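Long-range contact in beta-lactamase OXA-2 (Salmonella typhimurium, PDB 1K38), which hydrolyses the beta-lactam ring of penicillins such as oxacillin and so confers antibiotic resistance: residues W10-A19 / K227-S238. Numbering follows the deposited sequence.
Sequences WRKFFSEFQA and KREAIVRAILRS. With FMT (formic acid), chain C.
The N-terminal helix 11-16 and the C-terminal helix 226-238 of the fold that serine beta-lactamases share with penicillin-binding proteins pack together here. Their segments run roughly antiparallel, at 149°, with axes 9.4 Å apart. Four aromatic residues of 10-19 meet a face of alanines and isoleucines on 227-238. F13 is a knob in the hole formed by I231, A234, I235 and S238. Its CD1 touches A234 CB at 3.6 Å, and CD2 meets I235 CG1 at 3.5 Å. F17 lays one ring face on A230 CB, 3.7 Å from the ring centroid, in a CH-pi contact. E16 CG lies over the opposite face. The two isoleucines turn their CG2 methyls to the other aromatic rings. I235 CG2 sits over the six-membered ring of W10, 3.6 Å from its centroid. I231 CG2 stands over the centre of the F14 ring, while I231 CD1 reaches A19 CB. In both, CG1 is anti to the carbonyl carbon (chi1 -63° in I231, -67° in I235). It meets F17 in I231 and F13 in I235, while CG2 is anti to the backbone N.

Polar links lie toward the two ends. K227 extends its chain past F17, and NZ makes weak hydrogen bonds to F17 O (3.1 Å) and Q18 O. These carbonyls lie where a Schellman motif, with Q18 at positive phi, ends helix 11-16. NZ also forms a salt bridge with D224. At the other end a water accepts from W10 NE1 and donates to S238 OG. S238 OG in turn donates to I235 O at 2.6 Å, in the carbonyl plane.

Both helices lie against the central sheet. W10, F14 and I235 touch I23 of strand 21-27, F14 stacks on F38, and I231 rests on L214 of strand 208-217.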
loop_
_atom_site.group_PDB
_atom_site.type_symbol
_atom_site.label_atom_id
_atom_site.label_comp_id
_atom_site.label_asym_id
_atom_site.label_seq_id
_atom_site.Cartn_x
_atom_site.Cartn_y
_atom_site.Cartn_z
ATOM N N TRP A 10 7.937 13.733 -26.614
ATOM C CA TRP A 10 7.079 13.926 -25.453
ATOM C C TRP A 10 6.719 15.392 -25.264
ATOM O O TRP A 10 5.945 15.740 -24.377
ATOM C CB TRP A 10 7.747 13.382 -24.188
ATOM C CG TRP A 10 7.634 11.891 -24.066
ATOM C CD1 TRP A 10 6.979 11.045 -24.918
ATOM C CD2 TRP A 10 8.179 11.066 -23.028
ATOM N NE1 TRP A 10 7.082 9.748 -24.474
ATOM C CE2 TRP A 10 7.814 9.732 -23.316
ATOM C CE3 TRP A 10 8.942 11.326 -21.880
ATOM C CZ2 TRP A 10 8.184 8.658 -22.496
ATOM C CZ3 TRP A 10 9.311 10.260 -21.067
ATOM C CH2 TRP A 10 8.929 8.938 -21.382
ATOM N N ARG A 11 7.276 16.254 -26.106
ATOM C CA ARG A 11 6.972 17.672 -26.004
ATOM C C ARG A 11 5.481 17.893 -26.232
ATOM O O ARG A 11 4.901 18.841 -25.706
ATOM C CB ARG A 11 7.780 18.475 -27.029
ATOM C CG ARG A 11 7.498 19.969 -26.989
ATOM C CD ARG A 11 8.573 20.764 -27.713
ATOM N NE ARG A 11 9.888 20.537 -27.121
ATOM C CZ ARG A 11 10.984 21.220 -27.437
ATOM N NH1 ARG A 11 10.929 22.185 -28.345
ATOM N NH2 ARG A 11 12.136 20.938 -26.842
ATOM N N LYS A 12 4.857 17.006 -27.003
ATOM C CA LYS A 12 3.432 17.135 -27.286
ATOM C C LYS A 12 2.590 17.060 -26.021
ATOM O O LYS A 12 1.531 17.681 -25.937
ATOM C CB LYS A 12 2.971 16.056 -28.270
ATOM C CG LYS A 12 3.021 14.639 -27.729
ATOM C CD LYS A 12 2.450 13.667 -28.746
ATOM C CE LYS A 12 2.552 12.233 -28.265
ATOM N NZ LYS A 12 1.966 11.285 -29.255
ATOM N N PHE A 13 3.055 16.299 -25.037
ATOM C CA PHE A 13 2.322 16.172 -23.785
ATOM C C PHE A 13 2.433 17.450 -22.965
ATOM O O PHE A 13 1.472 17.863 -22.315
ATOM C CB PHE A 13 2.841 14.975 -22.986
ATOM C CG PHE A 13 2.541 13.648 -23.628
ATOM C CD1 PHE A 13 1.226 13.219 -23.787
ATOM C CD2 PHE A 13 3.570 12.836 -24.093
ATOM C CE1 PHE A 13 0.942 12.003 -24.402
ATOM C CE2 PHE A 13 3.299 11.621 -24.707
ATOM C CZ PHE A 13 1.982 11.200 -24.863
ATOM N N PHE A 14 3.601 18.083 -22.994
ATOM C CA PHE A 14 3.788 19.324 -22.254
ATOM C C PHE A 14 3.043 20.460 -22.943
ATOM O O PHE A 14 2.420 21.288 -22.285
ATOM C CB PHE A 14 5.272 19.678 -22.136
ATOM C CG PHE A 14 6.016 18.836 -21.136
ATOM C CD1 PHE A 14 6.456 17.561 -21.465
ATOM C CD2 PHE A 14 6.253 19.314 -19.851
ATOM C CE1 PHE A 14 7.124 16.768 -20.525
ATOM C CE2 PHE A 14 6.918 18.533 -18.907
ATOM C CZ PHE A 14 7.355 17.259 -19.244
ATOM N N SER A 15 3.101 20.494 -24.269
ATOM C CA SER A 15 2.417 21.538 -25.020
ATOM C C SER A 15 0.904 21.381 -24.889
ATOM O O SER A 15 0.174 22.369 -24.859
ATOM C CB SER A 15 2.831 21.492 -26.495
ATOM O OG SER A 15 2.541 20.233 -27.075
ATOM N N GLU A 16 0.438 20.137 -24.800
ATOM C CA GLU A 16 -0.987 19.862 -24.663
ATOM C C GLU A 16 -1.527 20.595 -23.445
ATOM O O GLU A 16 -2.650 21.096 -23.449
ATOM C CB GLU A 16 -1.231 18.359 -24.500
ATOM C CG GLU A 16 -2.702 17.964 -24.551
ATOM C CD GLU A 16 -2.931 16.496 -24.247
ATOM O OE1 GLU A 16 -2.134 15.659 -24.720
ATOM O OE2 GLU A 16 -3.914 16.175 -23.544
ATOM N N PHE A 17 -0.711 20.655 -22.398
ATOM C CA PHE A 17 -1.098 21.321 -21.165
ATOM C C PHE A 17 -0.372 22.647 -20.985
ATOM O O PHE A 17 -0.270 23.161 -19.870
ATOM C CB PHE A 17 -0.831 20.389 -19.981
ATOM C CG PHE A 17 -1.688 19.161 -19.990
ATOM C CD1 PHE A 17 -3.036 19.239 -19.647
ATOM C CD2 PHE A 17 -1.172 17.937 -20.398
ATOM C CE1 PHE A 17 -3.855 18.118 -19.716
ATOM C CE2 PHE A 17 -1.984 16.808 -20.470
ATOM C CZ PHE A 17 -3.330 16.902 -20.127
ATOM N N GLN A 18 0.117 23.195 -22.095
ATOM C CA GLN A 18 0.825 24.469 -22.095
ATOM C C GLN A 18 1.742 24.586 -20.884
ATOM O O GLN A 18 1.644 25.530 -20.100
ATOM C CB GLN A 18 -0.185 25.619 -22.106
ATOM C CG GLN A 18 -1.099 25.608 -23.326
ATOM C CD GLN A 18 -2.213 26.630 -23.235
ATOM O OE1 GLN A 18 -3.057 26.567 -22.343
ATOM N NE2 GLN A 18 -2.222 27.579 -24.163
ATOM N N ALA A 19 2.638 23.617 -20.741
ATOM C CA ALA A 19 3.560 23.606 -19.617
ATOM C C ALA A 19 5.009 23.511 -20.066
ATOM O O ALA A 19 5.312 23.018 -21.154
ATOM C CB ALA A 19 3.228 22.437 -18.690
ATOM N N LYS A 227 -1.622 20.151 -13.853
ATOM C CA LYS A 227 -0.767 19.726 -14.955
ATOM C C LYS A 227 0.285 18.701 -14.560
ATOM O O LYS A 227 0.756 17.938 -15.401
ATOM C CB LYS A 227 -0.078 20.943 -15.578
ATOM C CG LYS A 227 -1.047 21.998 -16.078
ATOM C CD LYS A 227 -0.300 23.195 -16.622
ATOM C CE LYS A 227 -1.261 24.261 -17.120
ATOM N NZ LYS A 227 -0.528 25.374 -17.780
ATOM N N ARG A 228 0.663 18.693 -13.287
ATOM C CA ARG A 228 1.672 17.755 -12.813
ATOM C C ARG A 228 1.227 16.323 -13.079
ATOM O O ARG A 228 1.917 15.564 -13.764
ATOM C CB ARG A 228 1.927 17.973 -11.322
ATOM C CG ARG A 228 2.500 19.353 -11.003
ATOM C CD ARG A 228 2.596 19.585 -9.508
ATOM N NE ARG A 228 1.286 19.472 -8.864
ATOM C CZ ARG A 228 1.074 19.631 -7.563
ATOM N NH1 ARG A 228 2.086 19.912 -6.753
ATOM N NH2 ARG A 228 -0.154 19.502 -7.072
ATOM N N GLU A 229 0.066 15.954 -12.551
ATOM C CA GLU A 229 -0.450 14.609 -12.772
ATOM C C GLU A 229 -0.934 14.389 -14.204
ATOM O O GLU A 229 -0.790 13.293 -14.752
ATOM C CB GLU A 229 -1.593 14.299 -11.798
ATOM C CG GLU A 229 -1.133 13.934 -10.397
ATOM C CD GLU A 229 -2.214 13.230 -9.589
ATOM O OE1 GLU A 229 -2.940 12.388 -10.165
ATOM O OE2 GLU A 229 -2.328 13.503 -8.376
ATOM N N ALA A 230 -1.498 15.423 -14.821
ATOM C CA ALA A 230 -2.003 15.278 -16.182
ATOM C C ALA A 230 -0.910 14.861 -17.163
ATOM O O ALA A 230 -1.096 13.944 -17.958
ATOM C CB ALA A 230 -2.656 16.577 -16.642
ATOM N N ILE A 231 0.230 15.541 -17.108
ATOM C CA ILE A 231 1.331 15.226 -18.007
ATOM C C ILE A 231 1.918 13.843 -17.726
ATOM O O ILE A 231 2.103 13.044 -18.642
ATOM C CB ILE A 231 2.438 16.302 -17.910
ATOM C CG1 ILE A 231 1.865 17.651 -18.358
ATOM C CG2 ILE A 231 3.635 15.914 -18.776
ATOM C CD1 ILE A 231 2.756 18.841 -18.057
ATOM N N VAL A 232 2.207 13.550 -16.460
ATOM C CA VAL A 232 2.768 12.251 -16.119
ATOM C C VAL A 232 1.837 11.104 -16.492
ATOM O O VAL A 232 2.270 10.110 -17.079
ATOM C CB VAL A 232 3.087 12.149 -14.613
ATOM C CG1 VAL A 232 3.574 10.739 -14.284
ATOM C CG2 VAL A 232 4.151 13.167 -14.239
ATOM N N ARG A 233 0.560 11.231 -16.151
ATOM C CA ARG A 233 -0.387 10.173 -16.467
ATOM C C ARG A 233 -0.506 9.940 -17.969
ATOM O O ARG A 233 -0.603 8.796 -18.409
ATOM C CB ARG A 233 -1.759 10.481 -15.861
ATOM C CG ARG A 233 -1.801 10.342 -14.343
ATOM C CD ARG A 233 -3.170 10.715 -13.795
ATOM N NE ARG A 233 -3.238 10.603 -12.338
ATOM C CZ ARG A 233 -3.521 9.481 -11.684
ATOM N NH1 ARG A 233 -3.771 8.362 -12.354
ATOM N NH2 ARG A 233 -3.549 9.476 -10.357
ATOM N N ALA A 234 -0.489 11.016 -18.752
ATOM C CA ALA A 234 -0.586 10.890 -20.205
ATOM C C ALA A 234 0.618 10.109 -20.725
ATOM O O ALA A 234 0.482 9.209 -21.555
ATOM C CB ALA A 234 -0.639 12.265 -20.857
ATOM N N ILE A 235 1.800 10.458 -20.227
ATOM C CA ILE A 235 3.021 9.777 -20.640
ATOM C C ILE A 235 3.026 8.318 -20.180
ATOM O O ILE A 235 3.336 7.418 -20.963
ATOM C CB ILE A 235 4.268 10.525 -20.105
ATOM C CG1 ILE A 235 4.371 11.884 -20.806
ATOM C CG2 ILE A 235 5.532 9.695 -20.330
ATOM C CD1 ILE A 235 5.513 12.763 -20.326
ATOM N N LEU A 236 2.666 8.075 -18.921
ATOM C CA LEU A 236 2.638 6.708 -18.416
ATOM C C LEU A 236 1.663 5.854 -19.229
ATOM O O LEU A 236 1.955 4.704 -19.553
ATOM C CB LEU A 236 2.250 6.688 -16.936
ATOM C CG LEU A 236 3.296 7.245 -15.965
ATOM C CD1 LEU A 236 2.788 7.108 -14.536
ATOM C CD2 LEU A 236 4.611 6.490 -16.141
ATOM N N ARG A 237 0.509 6.418 -19.566
ATOM C CA ARG A 237 -0.462 5.676 -20.360
ATOM C C ARG A 237 0.107 5.360 -21.746
ATOM O O ARG A 237 -0.114 4.267 -22.277
ATOM C CB ARG A 237 -1.771 6.465 -20.510
ATOM C CG ARG A 237 -2.627 6.540 -19.243
ATOM C CD ARG A 237 -4.044 7.020 -19.560
ATOM N NE ARG A 237 -4.068 8.369 -20.122
ATOM C CZ ARG A 237 -4.050 9.488 -19.399
ATOM N NH1 ARG A 237 -4.015 9.430 -18.072
ATOM N NH2 ARG A 237 -4.060 10.669 -20.002
ATOM N N SER A 238 0.855 6.298 -22.323
ATOM C CA SER A 238 1.427 6.092 -23.654
ATOM C C SER A 238 2.409 4.925 -23.708
ATOM O O SER A 238 2.622 4.342 -24.770
ATOM C CB SER A 238 2.101 7.375 -24.166
ATOM O OG SER A 238 3.367 7.592 -23.568
HETATM C C FMT C . 2.059 20.258 -3.155
HETATM O O1 FMT C . 1.200 20.527 -4.369
HETATM O O2 FMT C . 1.692 18.918 -2.485
HETATM O O HOH W 1 5.232 7.725 -25.448
#